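Local structure of protein ACDH-11, isoform b (Caenorhabditis elegans, 4Y9J) at residues 92-95 / 96-100; 137-140 / 141-145; 274-278 / 279-283. The protein belongs to the acyl-CoA dehydrogenase family of flavoproteins and holds flavin-adenine dinucleotide and the ligand UCC within a four-chain assembly. One frame throughout, in Å; residues are numbered along the deposited sequence.

Interaction 1 (92-95 / 96-100); sequences LIVC and NEWHK
Asn96 follows Cys95 directly and opens helix 96-107, with Cys95 as the N-cap residue. The CB bond of Asn96 points away overall, and the residue packs on Asn96 of a second subunit, so this helix end lies at a subunit contact. Glu97 comes next. Its chain bends at chi2 (83°), and this carries OE1 back to the capping residue, 3.5 Å from Cys95 SG. The Glu97 side chain also touches Leu68 and Gln71 of helix 44-74.

Trp98 supplies the N-H that is capped. Its N donates to Cys95 SG at 3.5 Å with an angle of 149° at the hydrogen, a weak bond. A second weak bond runs from Trp98 N to Cys95 O at 3.3 Å. The thiol can reach because SG stands between the backbone N and the carbonyl carbon of its own residue (chi1 69°). Trp98 CB then rests 4.1 Å from SG. On the indole, CD1 meets Val94 CG2 obliquely at 3.8 Å, while NE1 is held by Asp228.

The side chain of His99 crosses that of Val94 at about a right angle. The modelled approach of NE2 to Val94 CG2 is too close to be trusted in detail. Trp98 CD1 lies 4.2 Å above one face of the imidazole, toward its rim. Water 1 sits at the edge, in the ring plane, 3.2 Å from His99 NE2, and reaches Leu92 O weakly.

The cap is therefore a soft one. Sulfur shares a single N-H with a carbonyl. Glu97 and the helix N-terminus would probably pull the thiol's ionisation in opposite directions, and these weak bonds leave it unsettled.

Interaction 2 (137-140 / 141-145); sequences PSAG and LVSCP. With UCC (S-{(3S,5R,9R)-1-[(2R,3S,4R,5R)-5-(6-amino-9H-purin-9-yl)-4-hydroxy-3-(phosphonooxy)tetrahydrofuran-2-yl]-3,5,9-trihydroxy-8,8-dimethyl-3,5-dioxido-10,14-dioxo-2,4,6-trioxa-11,15-diaza-3lambda~5~,5lambda~5~-diphosphaheptadecan-17-yl} undecanethioate), chain F.
Ala139 and Val142 close a type I' beta turn through one backbone hydrogen bond. Val142 N donates to Ala139 O at 3.0 Å, with an angle of 161° at the hydrogen. Gly140 and Leu141 form the corner, both with positive phi. Glycine takes such a shape easily. Leu141 takes it with a side chain attached, at phi 66°. The next bond follows at once, from Cys144 N to Leu141 O at 3.0 Å, and leads the chain into helix 143-158.

Van der Waals contacts surround the turn. The CG2 branch of Val142 passes Ala139 O at 3.5 Å. Ala139 CB comes in from the start of the turn and meets Ser143 N at 3.7 Å, with Ser143 OG somewhat farther off. The Leu141 chi1 of -104° is well off a staggered value, a mark of strain at the corner.

Contacts with UCC are made by Ser143 and Cys144, at the N-terminal end of helix 143-158. Ser143 OG lies 3.6 Å from C10, near the end of the acyl chain. Cys144 SG meets CA4 at 3.8 Å, nearer the thioester. Both side chains thus line the pocket along the tail.

The turn is buried among several helices. Val142 packs on Trp98, Leu101 and Cys105 of helix 96-107, and Leu141 touches Tyr326 of helix 304-338. Ser138 OG is hydrogen-bonded to Glu66 of helix 44-74 and to Arg329 of helix 304-338.

Interaction 3 (274-278 / 279-283); sequences LKNKL and GTKQL
The peptide carbonyl of Thr280 is gripped on both faces. Lys277 NZ donates to Thr280 O at 3.0 Å from above one face, and Leu283 N reaches the same oxygen from the opposite face at 2.9 Å. The amide of Asn276 uses OD1, which accepts from water 2 and weakly from water 3. Both waters also accept from Lys281 NZ, so they bridge two side chains that lie side by side.

The Lys277 chain bends at chi3 (-84°) and puts NZ among oxygens. It donates to Thr280 OG1 at 3.0 Å and to Leu283 O at 2.9 Å, and Thr285 OG1 is a further partner. Four oxygens thus surround three N-H groups, so at least one hydrogen is shared or one partner is held loosely. Thr280 to Leu283 form a type I beta turn, in the loop joining strands 269-274 and 285-298 of the acyl-CoA dehydrogenase middle domain. Lys277 and Thr280 both touch the flavin-adenine dinucleotide here.

Lys281 returns the grip. Its NZ donates to Lys277 O at 2.7 Å, tilted 18° from the carbonyl plane, after a bend at chi4 (-69°). Thr280 OG1 donates to Gly279 O at 2.7 Å. Lys277 packs on Met427 of a third subunit, and Thr280 on its Tyr426.

Overall arrangement
The three contacts follow one another along the chain, and their centres lie 13 to 14 Å apart. Interactions 1 and 2 belong to the AidB-like N-terminal region, at the starts of helices 96-107 and 143-158. Interaction 3 belongs to the middle domain, between two strands of its beta sheet. Trp98 joins all three: its ring packs on Gly140 O and Val142 of interaction 2 and on Leu283 of interaction 3. Gln282 and Leu283 also press on Gly140 and Cys144. The helical and beta parts are thus sewn together beside the ligands. Interaction 2 lines the UCC tail, interaction 3 touches the flavin-adenine dinucleotide, and interaction 1 lies nearer the surface.

Interaction 1 (92-95 / 96-100)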
ATOM      1  N   LEU B  92       8.191   1.263 -16.184  1.00 31.15           N
ATOM      2  CA  LEU B  92       6.794   1.636 -15.948  1.00 32.44           C
ATOM      3  C   LEU B  92       5.989   0.369 -15.876  1.00 37.97           C
ATOM      4  O   LEU B  92       6.071  -0.454 -16.799  1.00 38.27           O
ATOM      5  CB  LEU B  92       6.358   2.467 -17.129  1.00 34.54           C
ATOM      6  CG  LEU B  92       4.988   3.080 -17.070  1.00 35.72           C
ATOM      7  CD1 LEU B  92       4.916   4.113 -15.960  1.00 35.64           C
ATOM      8  CD2 LEU B  92       4.676   3.746 -18.405  1.00 33.78           C
ATOM      9  N   ILE B  93       5.263   0.174 -14.784  1.00 33.13           N
ATOM     10  CA  ILE B  93       4.455  -0.988 -14.562  1.00 34.51           C
ATOM     11  C   ILE B  93       3.005  -0.608 -14.705  1.00 34.50           C
ATOM     12  O   ILE B  93       2.479   0.170 -13.901  1.00 30.89           O
ATOM     13  CB  ILE B  93       4.699  -1.571 -13.200  1.00 40.22           C
ATOM     14  CG1 ILE B  93       6.183  -2.045 -13.084  1.00 47.50           C
ATOM     15  CG2 ILE B  93       3.780  -2.776 -12.987  1.00 45.20           C
ATOM     16  CD1 ILE B  93       6.647  -2.134 -11.647  1.00 55.81           C
ATOM     17  N   VAL B  94       2.362  -1.077 -15.765  1.00 33.82           N
ATOM     18  CA  VAL B  94       0.933  -0.728 -15.991  1.00 34.09           C
ATOM     19  C   VAL B  94       0.136  -2.027 -16.088  1.00 33.17           C
ATOM     20  O   VAL B  94       0.666  -3.058 -16.530  1.00 34.03           O
ATOM     21  CB  VAL B  94       0.633   0.206 -17.177  1.00 42.87           C
ATOM     22  CG1 VAL B  94       1.638   1.333 -17.338  1.00 45.96           C
ATOM     23  CG2 VAL B  94       0.548  -0.554 -18.424  1.00 52.61           C
ATOM     24  N   CYS B  95      -1.101  -1.983 -15.674  1.00 30.46           N
ATOM     25  CA  CYS B  95      -1.912  -3.187 -15.612  1.00 31.69           C
ATOM     26  C   CYS B  95      -2.189  -3.741 -17.018  1.00 32.23           C
ATOM     27  O   CYS B  95      -2.150  -3.009 -18.003  1.00 31.31           O
ATOM     28  CB  CYS B  95      -3.202  -2.963 -14.875  1.00 31.81           C
ATOM     29  SG  CYS B  95      -4.461  -1.937 -15.591  1.00 31.99           S
ATOM     30  N   ASN B  96      -2.489  -5.036 -17.062  1.00 29.49           N
ATOM     31  CA  ASN B  96      -2.810  -5.688 -18.301  1.00 32.37           C
ATOM     32  C   ASN B  96      -4.024  -5.065 -18.958  1.00 31.45           C
ATOM     33  O   ASN B  96      -4.092  -4.952 -20.213  1.00 32.81           O
ATOM     34  CB  ASN B  96      -3.083  -7.170 -18.094  1.00 36.40           C
ATOM     35  CG  ASN B  96      -1.826  -7.965 -17.932  1.00 44.54           C
ATOM     36  OD1 ASN B  96      -0.694  -7.479 -18.193  1.00 50.84           O
ATOM     37  ND2 ASN B  96      -1.996  -9.238 -17.568  1.00 56.67           N
ATOM     38  N   GLU B  97      -4.947  -4.618 -18.158  1.00 30.16           N
ATOM     39  CA  GLU B  97      -6.194  -4.056 -18.696  1.00 30.65           C
ATOM     40  C   GLU B  97      -6.005  -2.677 -19.490  1.00 30.49           C
ATOM     41  O   GLU B  97      -6.710  -2.458 -20.492  1.00 29.63           O
ATOM     42  CB  GLU B  97      -7.255  -3.907 -17.658  1.00 30.70           C
ATOM     43  CG  GLU B  97      -7.746  -5.198 -17.013  1.00 32.88           C
ATOM     44  CD  GLU B  97      -6.887  -5.711 -15.865  1.00 35.40           C
ATOM     45  OE1 GLU B  97      -5.793  -5.181 -15.578  1.00 33.56           O
ATOM     46  OE2 GLU B  97      -7.352  -6.595 -15.193  1.00 40.73           O
ATOM     47  N   TRP B  98      -5.049  -1.841 -19.071  1.00 29.65           N
ATOM     48  CA  TRP B  98      -4.679  -0.653 -19.770  1.00 31.08           C
ATOM     49  C   TRP B  98      -4.245  -1.069 -21.221  1.00 30.66           C
ATOM     50  O   TRP B  98      -4.718  -0.483 -22.212  1.00 30.70           O
ATOM     51  CB  TRP B  98      -3.531   0.052 -19.082  1.00 29.80           C
ATOM     52  CG  TRP B  98      -3.043   1.234 -19.757  1.00 28.88           C
ATOM     53  CD1 TRP B  98      -1.965   1.295 -20.620  1.00 30.69           C
ATOM     54  CD2 TRP B  98      -3.581   2.579 -19.698  1.00 28.58           C
ATOM     55  NE1 TRP B  98      -1.769   2.595 -21.010  1.00 31.48           N
ATOM     56  CE2 TRP B  98      -2.773   3.387 -20.534  1.00 29.13           C
ATOM     57  CE3 TRP B  98      -4.683   3.181 -19.046  1.00 30.33           C
ATOM     58  CZ2 TRP B  98      -3.012   4.763 -20.705  1.00 29.87           C
ATOM     59  CZ3 TRP B  98      -4.901   4.575 -19.229  1.00 31.21           C
ATOM     60  CH2 TRP B  98      -4.065   5.327 -20.058  1.00 29.79           C
ATOM     61  N   HIS B  99      -3.351  -2.027 -21.310  1.00 31.83           N
ATOM     62  CA  HIS B  99      -2.895  -2.513 -22.578  1.00 32.47           C
ATOM     63  C   HIS B  99      -4.054  -3.057 -23.421  1.00 33.57           C
ATOM     64  O   HIS B  99      -4.090  -2.840 -24.634  1.00 32.24           O
ATOM     65  CB  HIS B  99      -1.760  -3.548 -22.448  1.00 36.06           C
ATOM     66  CG  HIS B  99      -0.520  -2.990 -21.820  1.00 41.01           C
ATOM     67  ND1 HIS B  99       0.216  -1.955 -22.378  1.00 44.22           N
ATOM     68  CD2 HIS B  99       0.111  -3.318 -20.664  1.00 45.13           C
ATOM     69  CE1 HIS B  99       1.223  -1.649 -21.578  1.00 47.18           C
ATOM     70  NE2 HIS B  99       1.175  -2.458 -20.528  1.00 49.44           N
ATOM     71  N   LYS B 100      -4.936  -3.834 -22.813  1.00 32.18           N
ATOM     72  CA  LYS B 100      -6.076  -4.421 -23.491  1.00 33.19           C
ATOM     73  C   LYS B 100      -6.996  -3.355 -24.049  1.00 32.03           C
ATOM     74  O   LYS B 100      -7.424  -3.456 -25.227  1.00 30.94           O
ATOM     75  CB  LYS B 100      -6.838  -5.383 -22.581  1.00 35.22           C
ATOM     76  CG  LYS B 100      -8.027  -6.057 -23.238  1.00 41.68           C
ATOM     77  CD  LYS B 100      -7.661  -6.978 -24.406  1.00 44.11           C
ATOM     78  CE  LYS B 100      -8.938  -7.609 -24.981  1.00 45.19           C
ATOM     79  NZ  LYS B 100      -8.749  -8.559 -26.080  1.00 50.17           N
TER
HETATM   80  O   HOH W   1       3.810  -1.547 -18.990  1.00 58.97           O

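Interaction 2 (137-140 / 141-145)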
ATOM      1  N   PRO B 137     -16.448   7.325 -21.107  1.00 31.73           N
ATOM      2  CA  PRO B 137     -16.674   7.091 -19.699  1.00 32.70           C
ATOM      3  C   PRO B 137     -16.378   5.667 -19.242  1.00 32.97           C
ATOM      4  O   PRO B 137     -16.322   5.425 -18.041  1.00 32.23           O
ATOM      5  CB  PRO B 137     -18.162   7.410 -19.511  1.00 33.36           C
ATOM      6  CG  PRO B 137     -18.774   7.278 -20.869  1.00 36.14           C
ATOM      7  CD  PRO B 137     -17.700   7.623 -21.821  1.00 34.31           C
ATOM      8  N   SER B 138     -16.156   4.743 -20.151  1.00 31.23           N
ATOM      9  CA  SER B 138     -15.638   3.441 -19.766  1.00 30.85           C
ATOM     10  C   SER B 138     -14.183   3.145 -20.053  1.00 31.91           C
ATOM     11  O   SER B 138     -13.736   2.004 -19.855  1.00 32.32           O
ATOM     12  CB  SER B 138     -16.434   2.393 -20.512  1.00 32.56           C
ATOM     13  OG  SER B 138     -17.770   2.440 -20.074  1.00 35.42           O
ATOM     14  N   ALA B 139     -13.424   4.143 -20.503  1.00 29.82           N
ATOM     15  CA  ALA B 139     -12.158   3.929 -21.129  1.00 30.68           C
ATOM     16  C   ALA B 139     -11.013   3.748 -20.165  1.00 29.37           C
ATOM     17  O   ALA B 139      -9.927   3.458 -20.578  1.00 30.55           O
ATOM     18  CB  ALA B 139     -11.837   5.137 -22.030  1.00 31.30           C
ATOM     19  N   GLY B 140     -11.262   3.958 -18.888  1.00 31.31           N
ATOM     20  CA  GLY B 140     -10.157   3.957 -17.932  1.00 29.90           C
ATOM     21  C   GLY B 140      -9.093   4.968 -18.309  1.00 28.90           C
ATOM     22  O   GLY B 140      -7.929   4.724 -18.134  1.00 29.77           O
ATOM     23  N   LEU B 141      -9.516   6.090 -18.880  1.00 25.65           N
ATOM     24  CA  LEU B 141      -8.664   7.123 -19.385  1.00 25.65           C
ATOM     25  C   LEU B 141      -7.773   6.819 -20.577  1.00 26.32           C
ATOM     26  O   LEU B 141      -6.888   7.606 -20.947  1.00 27.00           O
ATOM     27  CB  LEU B 141      -7.859   7.786 -18.216  1.00 25.97           C
ATOM     28  CG  LEU B 141      -8.360   9.128 -17.789  1.00 26.34           C
ATOM     29  CD1 LEU B 141      -8.193  10.159 -18.915  1.00 29.92           C
ATOM     30  CD2 LEU B 141      -9.779   9.097 -17.276  1.00 26.08           C
ATOM     31  N   VAL B 142      -8.006   5.687 -21.218  1.00 26.73           N
ATOM     32  CA  VAL B 142      -7.434   5.430 -22.535  1.00 29.21           C
ATOM     33  C   VAL B 142      -7.907   6.459 -23.574  1.00 29.81           C
ATOM     34  O   VAL B 142      -7.187   6.691 -24.553  1.00 29.41           O
ATOM     35  CB  VAL B 142      -7.577   3.937 -22.925  1.00 29.52           C
ATOM     36  CG1 VAL B 142      -7.085   3.711 -24.379  1.00 29.53           C
ATOM     37  CG2 VAL B 142      -6.690   3.124 -21.986  1.00 30.27           C
ATOM     38  N   SER B 143      -9.003   7.153 -23.277  1.00 27.90           N
ATOM     39  CA  SER B 143      -9.383   8.310 -23.988  1.00 29.16           C
ATOM     40  C   SER B 143      -8.290   9.328 -24.151  1.00 29.67           C
ATOM     41  O   SER B 143      -8.299  10.055 -25.129  1.00 29.15           O
ATOM     42  CB  SER B 143     -10.582   8.962 -23.271  1.00 31.92           C
ATOM     43  OG  SER B 143     -10.277   9.022 -21.848  1.00 29.77           O
ATOM     44  N   CYS B 144      -7.400   9.501 -23.168  1.00 26.99           N
ATOM     45  CA  CYS B 144      -6.348  10.501 -23.280  1.00 27.06           C
ATOM     46  C   CYS B 144      -5.310  10.198 -24.373  1.00 28.04           C
ATOM     47  O   CYS B 144      -5.167  10.989 -25.323  1.00 29.86           O
ATOM     48  CB  CYS B 144      -5.741  10.763 -21.903  1.00 27.61           C
ATOM     49  SG  CYS B 144      -4.152  11.539 -21.905  1.00 30.73           S
ATOM     50  N   PRO B 145      -4.681   9.028 -24.356  1.00 28.35           N
ATOM     51  CA  PRO B 145      -3.824   8.743 -25.483  1.00 28.99           C
ATOM     52  C   PRO B 145      -4.585   8.653 -26.809  1.00 30.14           C
ATOM     53  O   PRO B 145      -3.985   8.960 -27.827  1.00 29.58           O
ATOM     54  CB  PRO B 145      -3.159   7.425 -25.131  1.00 30.45           C
ATOM     55  CG  PRO B 145      -3.993   6.872 -24.026  1.00 31.30           C
ATOM     56  CD  PRO B 145      -4.502   8.040 -23.278  1.00 28.32           C
TER
HETATM   57  OA1 UCC F 702      -2.870  19.206 -21.412  1.00 45.76           O
HETATM   58  CA1 UCC F 702      -2.301  18.448 -22.289  1.00 48.78           C
HETATM   59  CA2 UCC F 702      -2.481  16.943 -22.516  1.00 47.78           C
HETATM   60  CA3 UCC F 702      -3.662  16.239 -21.926  1.00 52.51           C
HETATM   61  CA4 UCC F 702      -4.281  15.202 -22.923  1.00 53.68           C
HETATM   62  CA5 UCC F 702      -5.665  15.689 -23.371  1.00 50.35           C
HETATM   63  CA6 UCC F 702      -6.653  14.575 -23.401  1.00 48.77           C
HETATM   64  CA7 UCC F 702      -8.026  15.051 -23.845  1.00 47.43           C
HETATM   65  CA8 UCC F 702      -8.660  13.721 -23.942  1.00 49.55           C
HETATM   66  CA9 UCC F 702      -9.955  13.483 -23.382  1.00 52.31           C
HETATM   67  C10 UCC F 702      -9.961  12.540 -22.264  1.00 54.84           C
HETATM   68  C11 UCC F 702     -10.459  13.422 -21.128  1.00 57.20           C
HETATM   69  S   UCC F 702      -1.151  18.944 -23.399  1.00 46.45           S
HETATM   70  CP1 UCC F 702      -0.817  20.728 -23.144  1.00 49.37           C
HETATM   71  CP2 UCC F 702      -1.990  21.635 -23.361  1.00 48.53           C
HETATM   72  NP1 UCC F 702      -1.599  23.058 -23.425  1.00 48.66           N
HETATM   73  CP3 UCC F 702      -2.500  23.919 -23.903  1.00 47.18           C
HETATM   74  OP1 UCC F 702      -3.664  23.627 -24.176  1.00 43.37           O
HETATM   75  CP4 UCC F 702      -2.013  25.326 -24.183  1.00 47.30           C
HETATM   76  CP5 UCC F 702      -2.950  26.331 -23.497  1.00 47.06           C
HETATM   77  NP2 UCC F 702      -2.489  27.619 -24.000  1.00 47.68           N
HETATM   78  CP6 UCC F 702      -2.857  28.151 -25.164  1.00 48.76           C
HETATM   79  OP2 UCC F 702      -3.712  27.661 -25.889  1.00 50.21           O
HETATM   80  CP8 UCC F 702      -2.222  29.491 -25.474  1.00 48.73           C
HETATM   81  OP3 UCC F 702      -3.257  30.394 -25.971  1.00 47.48           O
HETATM   82  CPB UCC F 702      -1.211  29.515 -26.596  1.00 52.98           C
HETATM   83  CP7 UCC F 702      -1.510  28.744 -27.891  1.00 51.17           C
HETATM   84  CP9 UCC F 702      -0.195  28.404 -26.082  1.00 49.45           C
HETATM   85  CPA UCC F 702      -0.183  30.664 -26.503  1.00 52.75           C
HETATM   86  O7  UCC F 702       0.771  30.550 -27.589  1.00 54.11           O
HETATM   87  P2  UCC F 702       1.616  31.848 -28.063  1.00 53.12           P
HETATM   88  O21 UCC F 702       2.590  31.462 -29.165  1.00 56.52           O
HETATM   89  O22 UCC F 702       2.016  32.590 -26.779  1.00 49.94           O
HETATM   90  O6  UCC F 702       0.399  32.748 -28.659  1.00 52.88           O
HETATM   91  P1  UCC F 702       0.171  33.257 -30.151  1.00 58.34           P
HETATM   92  O11 UCC F 702       1.300  34.144 -30.654  1.00 58.05           O
HETATM   93  O12 UCC F 702      -1.225  33.803 -30.095  1.00 54.95           O
HETATM   94  O5' UCC F 702       0.173  31.794 -30.955  1.00 57.41           O
HETATM   95  C5' UCC F 702       1.168  31.528 -31.972  1.00 58.17           C
HETATM   96  C4' UCC F 702       0.521  31.084 -33.299  1.00 58.34           C
HETATM   97  C3' UCC F 702      -0.400  32.164 -33.858  1.00 58.54           C
HETATM   98  O3' UCC F 702      -0.328  32.009 -35.253  1.00 61.18           O
HETATM   99  P3  UCC F 702       0.275  33.123 -36.197  1.00 65.39           P
HETATM  100  O33 UCC F 702       0.230  32.448 -37.550  1.00 61.86           O
HETATM  101  O32 UCC F 702       1.718  33.244 -35.767  1.00 64.77           O
HETATM  102  O31 UCC F 702      -0.648  34.347 -35.972  1.00 65.76           O
HETATM  103  C2' UCC F 702      -1.804  31.805 -33.392  1.00 56.60           C
HETATM  104  O2' UCC F 702      -2.853  32.145 -34.297  1.00 55.96           O
HETATM  105  O4' UCC F 702      -0.309  29.926 -33.073  1.00 55.50           O
HETATM  106  C1' UCC F 702      -1.648  30.278 -33.397  1.00 57.70           C
HETATM  107  N9  UCC F 702      -2.591  29.539 -32.546  1.00 55.89           N
HETATM  108  C4  UCC F 702      -3.581  28.814 -33.057  1.00 54.64           C
HETATM  109  N3  UCC F 702      -3.982  28.470 -34.304  1.00 52.38           N
HETATM  110  C8  UCC F 702      -2.637  29.544 -31.193  1.00 55.36           C
HETATM  111  N7  UCC F 702      -3.658  28.762 -30.796  1.00 55.90           N
HETATM  112  C5  UCC F 702      -4.277  28.271 -31.893  1.00 53.88           C
HETATM  113  C6  UCC F 702      -5.398  27.334 -32.174  1.00 55.36           C
HETATM  114  N6  UCC F 702      -6.084  26.794 -31.136  1.00 55.29           N
HETATM  115  N1  UCC F 702      -5.740  27.115 -33.485  1.00 54.55           N
HETATM  116  C2  UCC F 702      -5.046  27.671 -34.499  1.00 53.38           C

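Interaction 3 (274-278 / 279-283)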
ATOM      1  N   LEU B 274       6.016   9.666 -11.197  1.00 25.17           N
ATOM      2  CA  LEU B 274       4.667   9.739 -11.643  1.00 26.65           C
ATOM      3  C   LEU B 274       3.913  10.767 -10.796  1.00 29.25           C
ATOM      4  O   LEU B 274       4.181  10.851  -9.563  1.00 28.06           O
ATOM      5  CB  LEU B 274       3.927   8.419 -11.615  1.00 28.44           C
ATOM      6  CG  LEU B 274       4.554   7.343 -12.499  1.00 30.04           C
ATOM      7  CD1 LEU B 274       3.732   6.051 -12.358  1.00 32.18           C
ATOM      8  CD2 LEU B 274       4.739   7.802 -13.917  1.00 32.99           C
ATOM      9  N   LYS B 275       3.027  11.529 -11.432  1.00 25.71           N
ATOM     10  CA  LYS B 275       2.143  12.413 -10.666  1.00 27.51           C
ATOM     11  C   LYS B 275       1.179  11.621  -9.784  1.00 27.42           C
ATOM     12  O   LYS B 275       0.729  10.499 -10.088  1.00 26.16           O
ATOM     13  CB  LYS B 275       1.323  13.314 -11.589  1.00 26.60           C
ATOM     14  CG  LYS B 275       2.100  14.218 -12.524  1.00 26.85           C
ATOM     15  CD  LYS B 275       2.938  15.248 -11.748  1.00 27.00           C
ATOM     16  CE  LYS B 275       3.478  16.205 -12.761  1.00 27.13           C
ATOM     17  NZ  LYS B 275       4.279  17.279 -12.161  1.00 27.03           N
ATOM     18  N   ASN B 276       0.850  12.218  -8.633  1.00 25.72           N
ATOM     19  CA  ASN B 276      -0.202  11.737  -7.742  1.00 25.80           C
ATOM     20  C   ASN B 276      -1.446  12.600  -7.878  1.00 27.84           C
ATOM     21  O   ASN B 276      -1.467  13.735  -7.404  1.00 25.97           O
ATOM     22  CB  ASN B 276       0.372  11.768  -6.311  1.00 28.82           C
ATOM     23  CG  ASN B 276      -0.639  11.337  -5.261  1.00 32.83           C
ATOM     24  OD1 ASN B 276      -1.762  10.913  -5.524  1.00 30.64           O
ATOM     25  ND2 ASN B 276      -0.230  11.532  -4.012  1.00 34.07           N
ATOM     26  N   LYS B 277      -2.452  12.101  -8.615  1.00 24.91           N
ATOM     27  CA  LYS B 277      -3.468  12.961  -9.239  1.00 23.80           C
ATOM     28  C   LYS B 277      -4.811  12.759  -8.595  1.00 23.41           C
ATOM     29  O   LYS B 277      -5.143  11.629  -8.138  1.00 24.66           O
ATOM     30  CB  LYS B 277      -3.590  12.656 -10.721  1.00 23.28           C
ATOM     31  CG  LYS B 277      -2.268  12.840 -11.470  1.00 22.80           C
ATOM     32  CD  LYS B 277      -2.372  12.636 -12.969  1.00 23.15           C
ATOM     33  CE  LYS B 277      -2.272  11.127 -13.260  1.00 25.13           C
ATOM     34  NZ  LYS B 277      -2.587  10.823 -14.685  1.00 25.88           N
ATOM     35  N   LEU B 278      -5.595  13.819  -8.546  1.00 23.56           N
ATOM     36  CA  LEU B 278      -6.991  13.706  -8.089  1.00 23.75           C
ATOM     37  C   LEU B 278      -7.786  12.619  -8.786  1.00 23.83           C
ATOM     38  O   LEU B 278      -8.508  11.783  -8.148  1.00 23.79           O
ATOM     39  CB  LEU B 278      -7.738  15.064  -8.235  1.00 25.76           C
ATOM     40  CG  LEU B 278      -9.252  15.079  -8.011  1.00 25.31           C
ATOM     41  CD1 LEU B 278      -9.641  14.528  -6.628  1.00 26.18           C
ATOM     42  CD2 LEU B 278      -9.786  16.506  -8.238  1.00 27.91           C
ATOM     43  N   GLY B 279      -7.715  12.703 -10.114  1.00 22.38           N
ATOM     44  CA  GLY B 279      -8.288  11.711 -10.985  1.00 22.39           C
ATOM     45  C   GLY B 279      -7.386  11.416 -12.134  1.00 22.94           C
ATOM     46  O   GLY B 279      -6.218  11.796 -12.112  1.00 25.41           O
ATOM     47  N   THR B 280      -7.922  10.748 -13.181  1.00 24.24           N
ATOM     48  CA  THR B 280      -7.077  10.154 -14.203  1.00 25.41           C
ATOM     49  C   THR B 280      -5.992   9.230 -13.633  1.00 24.43           C
ATOM     50  O   THR B 280      -4.903   9.036 -14.234  1.00 25.44           O
ATOM     51  CB  THR B 280      -6.473  11.187 -15.228  1.00 23.93           C
ATOM     52  OG1 THR B 280      -5.397  11.916 -14.640  1.00 24.44           O
ATOM     53  CG2 THR B 280      -7.554  12.245 -15.751  1.00 24.94           C
ATOM     54  N   LYS B 281      -6.263   8.645 -12.476  1.00 24.71           N
ATOM     55  CA  LYS B 281      -5.285   7.823 -11.802  1.00 24.88           C
ATOM     56  C   LYS B 281      -4.862   6.568 -12.650  1.00 25.38           C
ATOM     57  O   LYS B 281      -3.792   6.029 -12.428  1.00 25.76           O
ATOM     58  CB  LYS B 281      -5.825   7.343 -10.392  1.00 26.16           C
ATOM     59  CG  LYS B 281      -6.011   8.454  -9.377  1.00 26.43           C
ATOM     60  CD  LYS B 281      -6.380   7.870  -7.973  1.00 30.09           C
ATOM     61  CE  LYS B 281      -6.401   8.919  -6.871  1.00 31.51           C
ATOM     62  NZ  LYS B 281      -5.020   9.372  -6.634  1.00 32.03           N
ATOM     63  N   GLN B 282      -5.718   6.156 -13.551  1.00 24.63           N
ATOM     64  CA  GLN B 282      -5.472   5.081 -14.479  1.00 25.48           C
ATOM     65  C   GLN B 282      -4.305   5.381 -15.403  1.00 26.39           C
ATOM     66  O   GLN B 282      -3.588   4.456 -15.837  1.00 25.70           O
ATOM     67  CB  GLN B 282      -6.708   4.773 -15.371  1.00 25.50           C
ATOM     68  CG  GLN B 282      -8.079   4.754 -14.687  1.00 27.40           C
ATOM     69  CD  GLN B 282      -8.733   6.137 -14.606  1.00 26.99           C
ATOM     70  OE1 GLN B 282      -8.086   7.177 -14.607  1.00 26.26           O
ATOM     71  NE2 GLN B 282     -10.004   6.124 -14.534  1.00 27.42           N
ATOM     72  N   LEU B 283      -4.175   6.655 -15.741  1.00 24.62           N
ATOM     73  CA  LEU B 283      -3.250   7.153 -16.764  1.00 25.59           C
ATOM     74  C   LEU B 283      -1.842   7.403 -16.201  1.00 26.04           C
ATOM     75  O   LEU B 283      -1.703   8.124 -15.216  1.00 25.67           O
ATOM     76  CB  LEU B 283      -3.865   8.457 -17.303  1.00 24.98           C
ATOM     77  CG  LEU B 283      -3.010   9.310 -18.188  1.00 25.83           C
ATOM     78  CD1 LEU B 283      -2.919   8.682 -19.556  1.00 28.46           C
ATOM     79  CD2 LEU B 283      -3.708  10.660 -18.353  1.00 26.07           C
TER
HETATM   80  O   HOH W   2      -4.171  10.169  -3.989  1.00 38.23           O
HETATM   81  O   HOH W   3      -2.775   8.114  -7.243  1.00 50.67           O